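Local coordinates for protein putative aldehyde dehydrogenase AldY (PDB 4DNG) that probably oxidises aldehydes to carboxylates with NAD+ and may contribute to protecting cells against stress caused by ethanol and related compounds, at residues 76-81 / 190-195; 217-222 / 240-245; 266-271 / 300-305; 327-330 / 334-337; 371-376 / 399-404. One frame throughout, in Å; residues are numbered along the deposited sequence.

Contact 1 (76-81 / 190-195); sequences RGYLHE and IAKAFE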
# COMPACT_ATOMS: atom_id res chain seq x y z
N ARG A 76 27.89 3.38 9.29
CA ARG A 76 27.85 2.71 10.59
C ARG A 76 29.15 2.90 11.37
O ARG A 76 29.13 2.99 12.59
CB ARG A 76 27.50 1.21 10.45
CG ARG A 76 28.67 0.26 10.25
CD ARG A 76 29.23 -0.24 11.56
NE ARG A 76 28.45 -1.33 12.13
CZ ARG A 76 28.69 -1.89 13.32
NH1 ARG A 76 27.94 -2.89 13.76
NH2 ARG A 76 29.70 -1.45 14.07
N GLY A 77 30.26 2.97 10.64
CA GLY A 77 31.57 3.18 11.24
C GLY A 77 31.69 4.53 11.91
O GLY A 77 32.17 4.63 13.04
N TYR A 78 31.25 5.57 11.20
CA TYR A 78 31.20 6.92 11.77
C TYR A 78 30.41 6.96 13.09
O TYR A 78 30.83 7.60 14.06
CB TYR A 78 30.61 7.93 10.77
CG TYR A 78 30.59 9.36 11.28
CD1 TYR A 78 29.52 9.85 12.04
CD2 TYR A 78 31.66 10.21 11.02
CE1 TYR A 78 29.52 11.16 12.52
CE2 TYR A 78 31.67 11.52 11.48
CZ TYR A 78 30.60 11.99 12.22
OH TYR A 78 30.65 13.29 12.66
N LEU A 79 29.28 6.26 13.14
CA LEU A 79 28.41 6.35 14.32
C LEU A 79 28.98 5.62 15.53
O LEU A 79 28.80 6.06 16.67
CB LEU A 79 26.99 5.84 14.03
CG LEU A 79 26.20 6.43 12.86
CD1 LEU A 79 24.90 5.65 12.60
CD2 LEU A 79 25.87 7.91 13.07
N HIS A 80 29.67 4.52 15.27
CA HIS A 80 30.25 3.69 16.33
C HIS A 80 31.51 4.33 16.92
O HIS A 80 31.66 4.41 18.15
CB HIS A 80 30.48 2.26 15.82
CG HIS A 80 31.31 1.39 16.73
ND1 HIS A 80 32.58 1.02 16.44
CD2 HIS A 80 31.01 0.81 17.97
CE1 HIS A 80 33.07 0.27 17.43
NE2 HIS A 80 32.12 0.14 18.37
N GLU A 81 32.42 4.79 16.05
CA GLU A 81 33.60 5.56 16.45
C GLU A 81 33.21 6.74 17.33
O GLU A 81 33.87 7.04 18.32
CB GLU A 81 34.35 6.08 15.20
CG GLU A 81 35.63 6.85 15.50
CD GLU A 81 36.62 6.01 16.27
OE1 GLU A 81 36.84 4.85 15.86
OE2 GLU A 81 37.17 6.49 17.28
N ILE A 190 23.06 12.14 11.04
CA ILE A 190 22.89 11.12 10.03
C ILE A 190 23.48 11.62 8.71
O ILE A 190 24.27 10.92 8.06
CB ILE A 190 21.42 10.70 9.87
CG1 ILE A 190 21.05 9.72 10.96
CG2 ILE A 190 21.19 10.04 8.52
CD1 ILE A 190 19.56 9.61 11.22
N ALA A 191 23.12 12.85 8.32
CA ALA A 191 23.73 13.47 7.13
C ALA A 191 25.26 13.52 7.22
O ALA A 191 25.97 13.19 6.26
CB ALA A 191 23.17 14.86 6.88
N LYS A 192 25.77 13.90 8.38
CA LYS A 192 27.23 13.93 8.55
C LYS A 192 27.86 12.53 8.33
O LYS A 192 28.92 12.40 7.72
CB LYS A 192 27.60 14.50 9.93
CG LYS A 192 29.09 14.66 10.15
CD LYS A 192 29.65 16.00 9.67
CE LYS A 192 31.18 15.97 9.64
NZ LYS A 192 31.87 15.57 10.91
N ALA A 193 27.18 11.50 8.83
CA ALA A 193 27.65 10.13 8.70
C ALA A 193 27.74 9.70 7.24
O ALA A 193 28.72 9.07 6.85
CB ALA A 193 26.73 9.20 9.47
N PHE A 194 26.73 10.04 6.44
CA PHE A 194 26.70 9.59 5.07
C PHE A 194 27.64 10.40 4.21
O PHE A 194 28.23 9.88 3.23
CB PHE A 194 25.27 9.56 4.53
CG PHE A 194 24.52 8.32 4.91
CD1 PHE A 194 24.74 7.12 4.24
CD2 PHE A 194 23.63 8.34 5.98
CE1 PHE A 194 24.06 5.97 4.61
CE2 PHE A 194 22.94 7.20 6.35
CZ PHE A 194 23.15 6.01 5.67
N GLU A 195 27.81 11.66 4.58
CA GLU A 195 28.78 12.51 3.92
C GLU A 195 30.16 11.92 4.18
O GLU A 195 30.97 11.74 3.25
CB GLU A 195 28.68 13.96 4.41
CG GLU A 195 30.00 14.72 4.26
CD GLU A 195 29.89 16.18 4.59
OE1 GLU A 195 29.48 16.49 5.72
OE2 GLU A 195 30.22 17.01 3.71
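Tyr78 reaches from helix 65-81 onto helix 183-196 and meets Ala193 and Lys192, a compact example of an aromatic side chain bridging two crossed helices. The axes of the two short segments approach to 8.7 Å, with their N-to-C directions at 122°. Tyr78 sets off from its helix toward the other one, and with CG trans to the backbone N (chi1 -178°) the ring continues that way. CG comes first, near Ala193 CA. One step further, Tyr78 CD1 touches Ala193 CB at 3.8 Å. The ring also takes an off-centre CH-pi contact, with Ala193 CA 4.3 Å from its centroid, while Ala193 N stands over one face toward the rim. At the far end Tyr78 CZ is 3.7 Å from Lys192 CG. The hydroxyl closes the path: Lys192 NZ donates to Tyr78 OH at 3.1 Å. The lysine chain crosses the tyrosine at about a right angle, and its bends at chi2 and chi4 bring the ammonium round to the phenol oxygen. Beside the ring, Leu79 CD2 lies 3.9 Å from Ala193 CB, so that this one methyl is gripped by two residues. A leucine in place of Tyr78 would probably leave the ammonium of Lys192 without its hydroxyl acceptor and Ala193 without its ring cover. Around the contact, Tyr78 also meets the ring of His196 and touches Phe3. Behind Leu79 stands helix 98-118, and helix 183-196 is backed by helix 156-169 and strand 204-206, the latter following it in a beta-alpha-beta crossover from strand 173-177.

Contact 2 (217-222 / 240-245); sequences GMLTNP and GEIAGR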
# COMPACT_ATOMS: atom_id res chain seq x y z
N GLY A 217 4.07 20.30 1.69
CA GLY A 217 5.25 20.06 0.84
C GLY A 217 5.92 18.68 0.80
O GLY A 217 6.40 18.27 -0.25
N MET A 218 5.97 17.96 1.93
CA MET A 218 6.54 16.62 1.95
C MET A 218 5.58 15.59 1.32
O MET A 218 5.98 14.45 1.03
CB MET A 218 6.88 16.22 3.39
CG MET A 218 8.00 17.04 4.04
SD MET A 218 9.60 16.69 3.29
CE MET A 218 9.92 15.01 3.75
N LEU A 219 4.33 16.02 1.08
CA LEU A 219 3.24 15.13 0.78
C LEU A 219 2.77 15.28 -0.65
O LEU A 219 2.46 14.29 -1.33
CB LEU A 219 2.08 15.40 1.73
CG LEU A 219 2.27 15.40 3.26
CD1 LEU A 219 0.92 15.43 3.99
CD2 LEU A 219 3.10 14.22 3.74
N THR A 220 2.73 16.53 -1.11
CA THR A 220 2.07 16.93 -2.36
C THR A 220 2.99 16.88 -3.58
O THR A 220 2.54 16.83 -4.73
CB THR A 220 1.59 18.38 -2.25
OG1 THR A 220 0.60 18.47 -1.21
CG2 THR A 220 0.94 18.82 -3.54
N ASN A 221 4.29 16.97 -3.34
CA ASN A 221 5.22 17.03 -4.43
C ASN A 221 5.00 15.77 -5.25
O ASN A 221 4.94 14.66 -4.68
CB ASN A 221 6.66 17.14 -3.91
CG ASN A 221 7.64 17.49 -5.02
OD1 ASN A 221 7.75 16.76 -5.99
ND2 ASN A 221 8.33 18.60 -4.87
N PRO A 222 4.80 15.92 -6.57
CA PRO A 222 4.57 14.73 -7.39
C PRO A 222 5.76 13.77 -7.39
O PRO A 222 5.54 12.57 -7.56
CB PRO A 222 4.31 15.27 -8.81
CG PRO A 222 4.39 16.76 -8.73
CD PRO A 222 4.48 17.18 -7.28
N GLY A 240 -2.66 9.77 4.33
CA GLY A 240 -3.33 8.68 3.60
C GLY A 240 -4.21 9.16 2.47
O GLY A 240 -4.29 8.55 1.41
N GLU A 241 -4.86 10.29 2.70
CA GLU A 241 -5.74 10.84 1.69
C GLU A 241 -4.93 11.42 0.54
O GLU A 241 -5.21 11.16 -0.64
CB GLU A 241 -6.65 11.85 2.37
CG GLU A 241 -7.26 12.96 1.54
CD GLU A 241 -7.60 14.15 2.41
OE1 GLU A 241 -8.78 14.54 2.49
OE2 GLU A 241 -6.66 14.68 3.04
N ILE A 242 -3.88 12.17 0.86
CA ILE A 242 -3.08 12.83 -0.16
C ILE A 242 -2.30 11.80 -0.96
O ILE A 242 -2.27 11.87 -2.18
CB ILE A 242 -2.11 13.88 0.42
CG1 ILE A 242 -2.87 15.13 0.82
CG2 ILE A 242 -1.01 14.23 -0.58
CD1 ILE A 242 -2.26 15.87 2.00
N ALA A 243 -1.69 10.86 -0.26
CA ALA A 243 -0.88 9.84 -0.90
C ALA A 243 -1.76 8.82 -1.62
O ALA A 243 -1.42 8.35 -2.71
CB ALA A 243 0.03 9.17 0.12
N GLY A 244 -2.91 8.51 -1.03
CA GLY A 244 -3.89 7.63 -1.68
C GLY A 244 -4.36 8.18 -3.01
O GLY A 244 -4.40 7.45 -3.99
N ARG A 245 -4.71 9.47 -3.03
CA ARG A 245 -5.15 10.18 -4.24
C ARG A 245 -4.08 10.15 -5.33
O ARG A 245 -4.38 10.05 -6.52
CB ARG A 245 -5.49 11.64 -3.89
CG ARG A 245 -6.30 12.37 -4.94
CD ARG A 245 -6.46 13.85 -4.59
NE ARG A 245 -6.95 14.06 -3.23
CZ ARG A 245 -6.34 14.80 -2.31
NH1 ARG A 245 -5.19 15.41 -2.60
NH2 ARG A 245 -6.88 14.93 -1.10
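Leu219 and Ile242 make this contact with aliphatic groups and one flat peptide carbonyl, while the flat guanidinium of Arg245 takes no part in it. The setting is the Rossmann-like NAD-binding domain, where helix 233-246 is the connection of a beta-alpha-beta crossover between the parallel strands 226-231 and 249-254.

Arg245 was modelled in two conformers, so its placing is less certain. In the one described, Glu241 O stands 4.0 Å above one face of the guanidinium plane, toward its rim. With the same reserve, Arg245 NE forms a salt bridge with Glu241 OE2 of the second subunit, and Glu241 OE1 one with Arg245 NH2 of that subunit. The helix faces its own chain with Ile242 and the dimer partner with these charges.

The first residues of helix 233-246 belong to a probable NAD+ site, inferred from relatives, and the side chain of Leu219 is about 6 Å from that of Val235 in that site. Across the contact the two aliphatic chains lie at about a right angle. Leu219 is buried and also touches Ile150, His238 and Ile239, so Ile242 closes a further side of an already packed residue. The Ile242 rotamer (chi1 -75°) puts CG2 trans to the backbone N, where it meets the Leu219 carbonyl, 3.6 Å from Leu219 O. Ile242 CG2 also approaches Leu219 CB, at 4.0 Å, while the exposed Thr220 adds little more than its backbone N. The other methyl goes to the side chain: Ile242 CD1 meets Leu219 CD1 at 3.8 Å.

Contact 3 (266-271 / 300-305); sequences ADVDRA and YDEFVE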
# COMPACT_ATOMS: atom_id res chain seq x y z
N ALA A 266 1.56 -16.51 34.20
CA ALA A 266 2.80 -15.72 34.05
C ALA A 266 3.72 -15.72 35.27
O ALA A 266 3.27 -15.81 36.42
CB ALA A 266 2.47 -14.29 33.68
N ASP A 267 5.02 -15.60 35.01
CA ASP A 267 5.97 -15.29 36.06
C ASP A 267 5.80 -13.80 36.32
O ASP A 267 6.11 -12.99 35.45
CB ASP A 267 7.39 -15.61 35.59
CG ASP A 267 8.46 -15.12 36.56
OD1 ASP A 267 8.31 -14.03 37.17
OD2 ASP A 267 9.48 -15.82 36.70
N VAL A 268 5.30 -13.44 37.50
CA VAL A 268 5.01 -12.04 37.82
C VAL A 268 6.29 -11.20 37.82
O VAL A 268 6.35 -10.14 37.16
CB VAL A 268 4.25 -11.91 39.16
CG1 VAL A 268 4.15 -10.46 39.62
CG2 VAL A 268 2.86 -12.49 39.01
N ASP A 269 7.31 -11.69 38.52
CA ASP A 269 8.57 -10.96 38.66
C ASP A 269 9.22 -10.59 37.32
O ASP A 269 9.65 -9.45 37.12
CB ASP A 269 9.54 -11.76 39.53
CG ASP A 269 10.27 -10.90 40.52
OD1 ASP A 269 9.84 -10.88 41.70
OD2 ASP A 269 11.25 -10.22 40.12
N ARG A 270 9.27 -11.55 36.40
CA ARG A 270 9.69 -11.28 35.03
C ARG A 270 8.81 -10.17 34.41
O ARG A 270 9.34 -9.24 33.80
CB ARG A 270 9.60 -12.57 34.21
CG ARG A 270 10.42 -12.62 32.93
CD ARG A 270 10.64 -14.07 32.51
NE ARG A 270 10.96 -14.23 31.09
CZ ARG A 270 12.09 -14.74 30.61
NH1 ARG A 270 12.26 -14.84 29.30
NH2 ARG A 270 13.06 -15.15 31.43
N ALA A 271 7.49 -10.27 34.63
CA ALA A 271 6.49 -9.36 34.02
C ALA A 271 6.53 -7.93 34.57
O ALA A 271 6.44 -6.97 33.81
CB ALA A 271 5.07 -9.93 34.16
N TYR A 300 -3.03 -10.12 39.94
CA TYR A 300 -3.21 -8.67 39.94
C TYR A 300 -2.56 -7.96 41.12
O TYR A 300 -1.67 -7.11 40.94
CB TYR A 300 -4.71 -8.36 39.91
CG TYR A 300 -5.05 -6.88 39.84
CD1 TYR A 300 -4.97 -6.19 38.62
CD2 TYR A 300 -5.47 -6.19 40.97
CE1 TYR A 300 -5.29 -4.85 38.55
CE2 TYR A 300 -5.79 -4.85 40.92
CZ TYR A 300 -5.70 -4.18 39.71
OH TYR A 300 -6.02 -2.85 39.66
N ASP A 301 -3.00 -8.30 42.34
CA ASP A 301 -2.56 -7.60 43.54
C ASP A 301 -1.05 -7.73 43.77
O ASP A 301 -0.40 -6.77 44.19
CB ASP A 301 -3.38 -8.03 44.76
CG ASP A 301 -4.88 -7.85 44.55
OD1 ASP A 301 -5.44 -6.86 45.05
OD2 ASP A 301 -5.49 -8.69 43.86
N GLU A 302 -0.51 -8.91 43.46
CA GLU A 302 0.94 -9.14 43.49
C GLU A 302 1.69 -8.26 42.49
O GLU A 302 2.74 -7.69 42.83
CB GLU A 302 1.25 -10.63 43.25
CG GLU A 302 2.72 -10.96 43.03
CD GLU A 302 3.01 -12.46 42.95
OE1 GLU A 302 2.07 -13.28 43.12
OE2 GLU A 302 4.18 -12.82 42.72
N PHE A 303 1.17 -8.16 41.26
CA PHE A 303 1.79 -7.33 40.23
C PHE A 303 1.79 -5.85 40.61
O PHE A 303 2.80 -5.17 40.41
CB PHE A 303 1.11 -7.51 38.86
CG PHE A 303 1.77 -6.74 37.73
CD1 PHE A 303 1.51 -5.38 37.54
CD2 PHE A 303 2.66 -7.38 36.86
CE1 PHE A 303 2.12 -4.67 36.51
CE2 PHE A 303 3.27 -6.68 35.82
CZ PHE A 303 3.00 -5.33 35.65
N VAL A 304 0.66 -5.36 41.15
CA VAL A 304 0.54 -3.94 41.49
C VAL A 304 1.58 -3.56 42.52
O VAL A 304 2.39 -2.68 42.27
CB VAL A 304 -0.87 -3.54 41.98
CG1 VAL A 304 -0.83 -2.15 42.60
CG2 VAL A 304 -1.87 -3.57 40.83
N GLU A 305 1.56 -4.24 43.66
CA GLU A 305 2.50 -3.98 44.75
C GLU A 305 3.94 -3.91 44.25
O GLU A 305 4.64 -2.93 44.51
CB GLU A 305 2.37 -5.04 45.84
CG GLU A 305 1.24 -4.78 46.83
CD GLU A 305 1.62 -3.86 47.98
OE1 GLU A 305 2.36 -2.87 47.76
OE2 GLU A 305 1.16 -4.11 49.11
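Val268 and Ala271 press against Phe303 to form the buried half of this contact, whereas Glu302 flanks Val268 on the solvent side. The two halves illustrate how one helix can seal an interface with a ring and edge it with the aliphatic part of a charged residue.

On the tight side, Phe303 has CG trans to its backbone N (chi1 -176°), which carries one side of the ring, at CE2, to the first turn of helix 268-281. There Phe303 CE2 lies 3.7 Å from Ala271 C, with the methyl CB of Ala271 slightly further off at 4.1 Å from the same atom. Val268 CG1 sits nearer the backbone of Phe303, 4.0 Å from Phe303 CA, and so packs against the root of the residue as well as its ring.

On the loose side, the extended chain of Glu302 runs across Val268 at a slant. Its CG is 3.7 Å from Val268 CG1, and its OE2 reaches the same distance from Val268 CB. No hydrogen bond crosses here; the charge of Glu302 is met by a salt bridge with Lys306 one turn later. Where the chain enters the first helix, Asp267 is the N-cap: Arg270 N donates to Asp267 OD1 at 2.8 Å, nearly straight at 170°, from above the carboxylate plane.

In the wider fold, helix 268-281 links the parallel strands 258-262 and 290-296 in a beta-alpha-beta crossover, and helix 297-313 follows directly. From helix 297-313 Phe303 also touches Val272 and Ala275 of helix 268-281, and Ile293, Val295 and Ile389 on strands 290-296 and 386-392.

Contact 4 (327-330 / 334-337); sequences GPLI and QIEK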
# COMPACT_ATOMS: atom_id res chain seq x y z
N GLY A 327 13.77 11.36 32.71
CA GLY A 327 14.18 12.71 32.39
C GLY A 327 12.98 13.54 31.98
O GLY A 327 11.82 13.16 32.22
N PRO A 328 13.24 14.68 31.33
CA PRO A 328 12.20 15.66 31.08
C PRO A 328 11.33 15.24 29.95
O PRO A 328 11.75 14.40 29.15
CB PRO A 328 12.99 16.93 30.71
CG PRO A 328 14.39 16.50 30.40
CD PRO A 328 14.52 15.04 30.69
N LEU A 329 10.12 15.78 29.87
CA LEU A 329 9.33 15.58 28.66
C LEU A 329 9.82 16.54 27.57
O LEU A 329 10.40 17.58 27.88
CB LEU A 329 7.83 15.74 28.92
CG LEU A 329 7.20 14.69 29.83
CD1 LEU A 329 5.68 14.83 29.86
CD2 LEU A 329 7.60 13.28 29.40
N ILE A 330 9.59 16.18 26.31
CA ILE A 330 10.13 16.90 25.16
C ILE A 330 9.92 18.43 25.19
O ILE A 330 10.81 19.18 24.81
CB ILE A 330 9.61 16.28 23.86
CG1 ILE A 330 10.21 16.95 22.60
CG2 ILE A 330 8.10 16.33 23.84
CD1 ILE A 330 11.73 16.91 22.51
N GLN A 334 3.64 19.12 26.09
CA GLN A 334 3.50 17.71 26.49
C GLN A 334 3.15 17.58 27.96
O GLN A 334 2.33 16.73 28.31
CB GLN A 334 4.79 16.92 26.23
CG GLN A 334 5.05 16.67 24.76
CD GLN A 334 4.03 15.74 24.15
OE1 GLN A 334 3.17 16.18 23.37
NE2 GLN A 334 4.10 14.46 24.50
N ILE A 335 3.76 18.41 28.81
CA ILE A 335 3.46 18.38 30.22
C ILE A 335 2.00 18.78 30.49
O ILE A 335 1.28 18.05 31.15
CB ILE A 335 4.43 19.22 31.06
CG1 ILE A 335 5.84 18.61 31.01
CG2 ILE A 335 3.99 19.25 32.51
CD1 ILE A 335 6.95 19.58 31.35
N GLU A 336 1.56 19.92 29.95
CA GLU A 336 0.18 20.39 30.14
C GLU A 336 -0.80 19.30 29.67
O GLU A 336 -1.80 19.03 30.33
CB GLU A 336 -0.08 21.72 29.40
CG GLU A 336 0.98 22.81 29.58
CD GLU A 336 0.76 23.74 30.77
OE1 GLU A 336 -0.19 23.53 31.56
OE2 GLU A 336 1.55 24.70 30.91
N LYS A 337 -0.47 18.67 28.54
CA LYS A 337 -1.27 17.59 27.99
C LYS A 337 -1.33 16.39 28.91
O LYS A 337 -2.37 15.76 29.05
CB LYS A 337 -0.74 17.16 26.61
CG LYS A 337 -1.26 18.01 25.47
CD LYS A 337 -1.08 17.31 24.14
CE LYS A 337 -1.73 18.10 23.02
NZ LYS A 337 -2.05 17.22 21.86
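Leu329 leans against Ile335, and Ile330 against Gln334, across a tight loop-to-helix junction in which the loop folds back over the first turn of helix 332-347. This part of the aldehyde dehydrogenase fold is a small case of a loop packing on the helix it leads into, with only three residues between the two segments.

Both pairs meet at a slant, neither running alongside nor squarely across. Leu329 points its CB toward the helix. From there CD1 extends to Ile335 CG1 at 4.0 Å, while Leu329 CB sits almost as near to that same carbon, at 4.1 Å. One methylene of Ile335 thus meets both ends of the leucine. Ile335 leaves the helix beside the loop and reaches it with CG1. Leu363 of strand 362-369 touches Leu329 and Ile335 alike and joins them in one apolar cluster.

The second pair is turned differently. Ile330 has its CG1 trans to the backbone N (chi1 -177°), which carries that branch away from the helix and puts CG2 between the backbone N and the carbonyl carbon, facing Gln334. The glutamine's own chi1 (-71°) brings its CG to this methyl, and the bend at chi2 sets where the amide goes, with Gln334 CD 4.1 Å from Ile330 CG2. Ile330 also touches Phe153, and Leu329 is tied to Asn361 by backbone hydrogen bonds. At the helix start, Gln334 N donates to Asn331 OD1. The separation of Ile330 CG2 from Gln334 CG, modelled at 3.2 Å, is short for two carbons and is doubtful in detail, whereas Leu329 CD1 keeps 4.2 Å from Gln334 O.

Contact 5 (371-376 / 399-404); sequences ADNNSK and IDMAND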
# COMPACT_ATOMS: atom_id res chain seq x y z
N ALA A 371 -8.32 0.46 36.44
CA ALA A 371 -9.00 1.21 35.39
C ALA A 371 -9.82 0.33 34.46
O ALA A 371 -9.47 -0.82 34.20
CB ALA A 371 -7.98 1.99 34.58
N ASP A 372 -10.91 0.90 33.94
CA ASP A 372 -11.64 0.29 32.83
C ASP A 372 -10.79 0.32 31.56
O ASP A 372 -10.03 1.26 31.34
CB ASP A 372 -12.93 1.07 32.57
CG ASP A 372 -14.10 0.17 32.23
OD1 ASP A 372 -14.74 -0.33 33.18
OD2 ASP A 372 -14.37 -0.03 31.02
N ASN A 373 -10.89 -0.72 30.74
CA ASN A 373 -10.16 -0.77 29.48
C ASN A 373 -10.75 0.24 28.50
O ASN A 373 -10.08 0.67 27.55
CB ASN A 373 -10.18 -2.20 28.90
CG ASN A 373 -9.21 -2.37 27.74
OD1 ASN A 373 -8.02 -2.08 27.86
ND2 ASN A 373 -9.71 -2.84 26.61
N ASN A 374 -12.00 0.61 28.75
CA ASN A 374 -12.72 1.58 27.93
C ASN A 374 -12.67 2.98 28.58
O ASN A 374 -13.65 3.74 28.55
CB ASN A 374 -14.17 1.11 27.73
CG ASN A 374 -14.63 1.25 26.29
OD1 ASN A 374 -13.91 0.90 25.35
ND2 ASN A 374 -15.85 1.75 26.11
N SER A 375 -11.52 3.31 29.15
CA SER A 375 -11.33 4.55 29.89
C SER A 375 -10.57 5.56 29.07
O SER A 375 -9.88 5.20 28.12
CB SER A 375 -10.58 4.30 31.20
OG SER A 375 -11.46 3.89 32.23
N LYS A 376 -10.69 6.82 29.46
CA LYS A 376 -9.94 7.88 28.80
C LYS A 376 -8.44 7.67 28.93
O LYS A 376 -7.73 7.67 27.93
CB LYS A 376 -10.38 9.26 29.31
CG LYS A 376 -11.60 9.78 28.57
CD LYS A 376 -12.36 10.84 29.36
CE LYS A 376 -13.65 11.23 28.67
NZ LYS A 376 -14.62 11.88 29.59
N ILE A 399 -6.98 -10.96 26.61
CA ILE A 399 -6.67 -10.90 25.19
C ILE A 399 -7.76 -10.11 24.44
O ILE A 399 -7.43 -9.31 23.56
CB ILE A 399 -6.49 -12.32 24.59
CG1 ILE A 399 -5.51 -13.16 25.44
CG2 ILE A 399 -6.08 -12.25 23.12
CD1 ILE A 399 -4.11 -12.59 25.63
N ASP A 400 -9.03 -10.30 24.82
CA ASP A 400 -10.11 -9.45 24.28
C ASP A 400 -9.85 -7.95 24.55
O ASP A 400 -9.88 -7.14 23.62
CB ASP A 400 -11.48 -9.86 24.82
CG ASP A 400 -11.94 -11.21 24.28
OD1 ASP A 400 -11.33 -11.70 23.30
OD2 ASP A 400 -12.91 -11.79 24.84
N MET A 401 -9.56 -7.61 25.81
CA MET A 401 -9.25 -6.23 26.21
C MET A 401 -8.07 -5.63 25.45
O MET A 401 -8.05 -4.41 25.18
CB MET A 401 -8.99 -6.14 27.72
CG MET A 401 -10.23 -6.29 28.58
SD MET A 401 -9.83 -6.27 30.34
CE MET A 401 -11.34 -5.60 31.04
N ALA A 402 -7.09 -6.47 25.11
CA ALA A 402 -5.91 -6.06 24.33
C ALA A 402 -6.27 -5.72 22.89
O ALA A 402 -5.69 -4.80 22.31
CB ALA A 402 -4.84 -7.14 24.36
N ASN A 403 -7.18 -6.49 22.34
CA ASN A 403 -7.71 -6.27 21.01
C ASN A 403 -8.50 -4.99 20.88
O ASN A 403 -8.41 -4.32 19.88
CB ASN A 403 -8.56 -7.46 20.60
CG ASN A 403 -7.79 -8.48 19.81
OD1 ASN A 403 -6.88 -8.14 19.07
ND2 ASN A 403 -8.15 -9.73 19.95
N ASP A 404 -9.25 -4.64 21.89
CA ASP A 404 -10.23 -3.58 21.77
C ASP A 404 -9.55 -2.23 21.88
O ASP A 404 -9.57 -1.59 22.91
CB ASP A 404 -11.28 -3.72 22.87
CG ASP A 404 -12.02 -2.44 23.15
OD1 ASP A 404 -11.81 -1.46 22.42
OD2 ASP A 404 -12.82 -2.41 24.10
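Met401 is the first residue of 399-404 to meet the loop, and it does so chiefly through its backbone oxygen. Asn373 ND2 donates to Met401 O at 2.7 Å, a short but bent bond of 134° with the donor tilted a little from the carbonyl plane. With its CG trans to the backbone N (chi1 -168°), Asn373 sends its amide to the helix, sliding past the methionine chain in the opposite direction. Its ND2 also lies 3.6 Å from Met401 CB. The same carbonyl takes a second bond from Arg292 NH2, which is weakly shared with Asn373 OD1. A leucine at Asn373 would probably leave Met401 O to Arg292 alone and cut the polar tie between turn and helix. After the helix, Asp404 points its CB toward the loop, and its OD2 comes 3.7 Å from Asn374 OD1, without a hydrogen bond and with amide and carboxylate planes 58° apart, while Asn374 OD1 is weakly bonded to Gln379 NE2. Asn373 and Met401 both also rest on Ile390 of strand 386-392. The whole is a type I beta turn, Asp372 to Ser375, tied by one asparagine to a carbonyl in the last turn of a helix beside a strand of the alpha/beta fold.

Overall arrangement
Contacts 1 and 3 are the buried ones, each packing helix on helix around an aromatic ring; contacts 2, 4 and 5 are partly buried, with branched aliphatic side chains in 2 and 4 and polar groups in 5. Helix 183-196 of contact 1 and both elements of contact 2 lie by the NAD-binding sheet, while helix 65-81 packs on helices 183-196 and 98-118. Contact 2 also adjoins the second subunit. Contacts 3, 4 and 5 share the other sheet: strand 386-392 is touched by both 3 and 5, whose nearest atoms are about 5 Å apart, and strand 362-369 backs contact 4. Hydrogen bonds cross only in contacts 1 and 5, the second using a helix carbonyl.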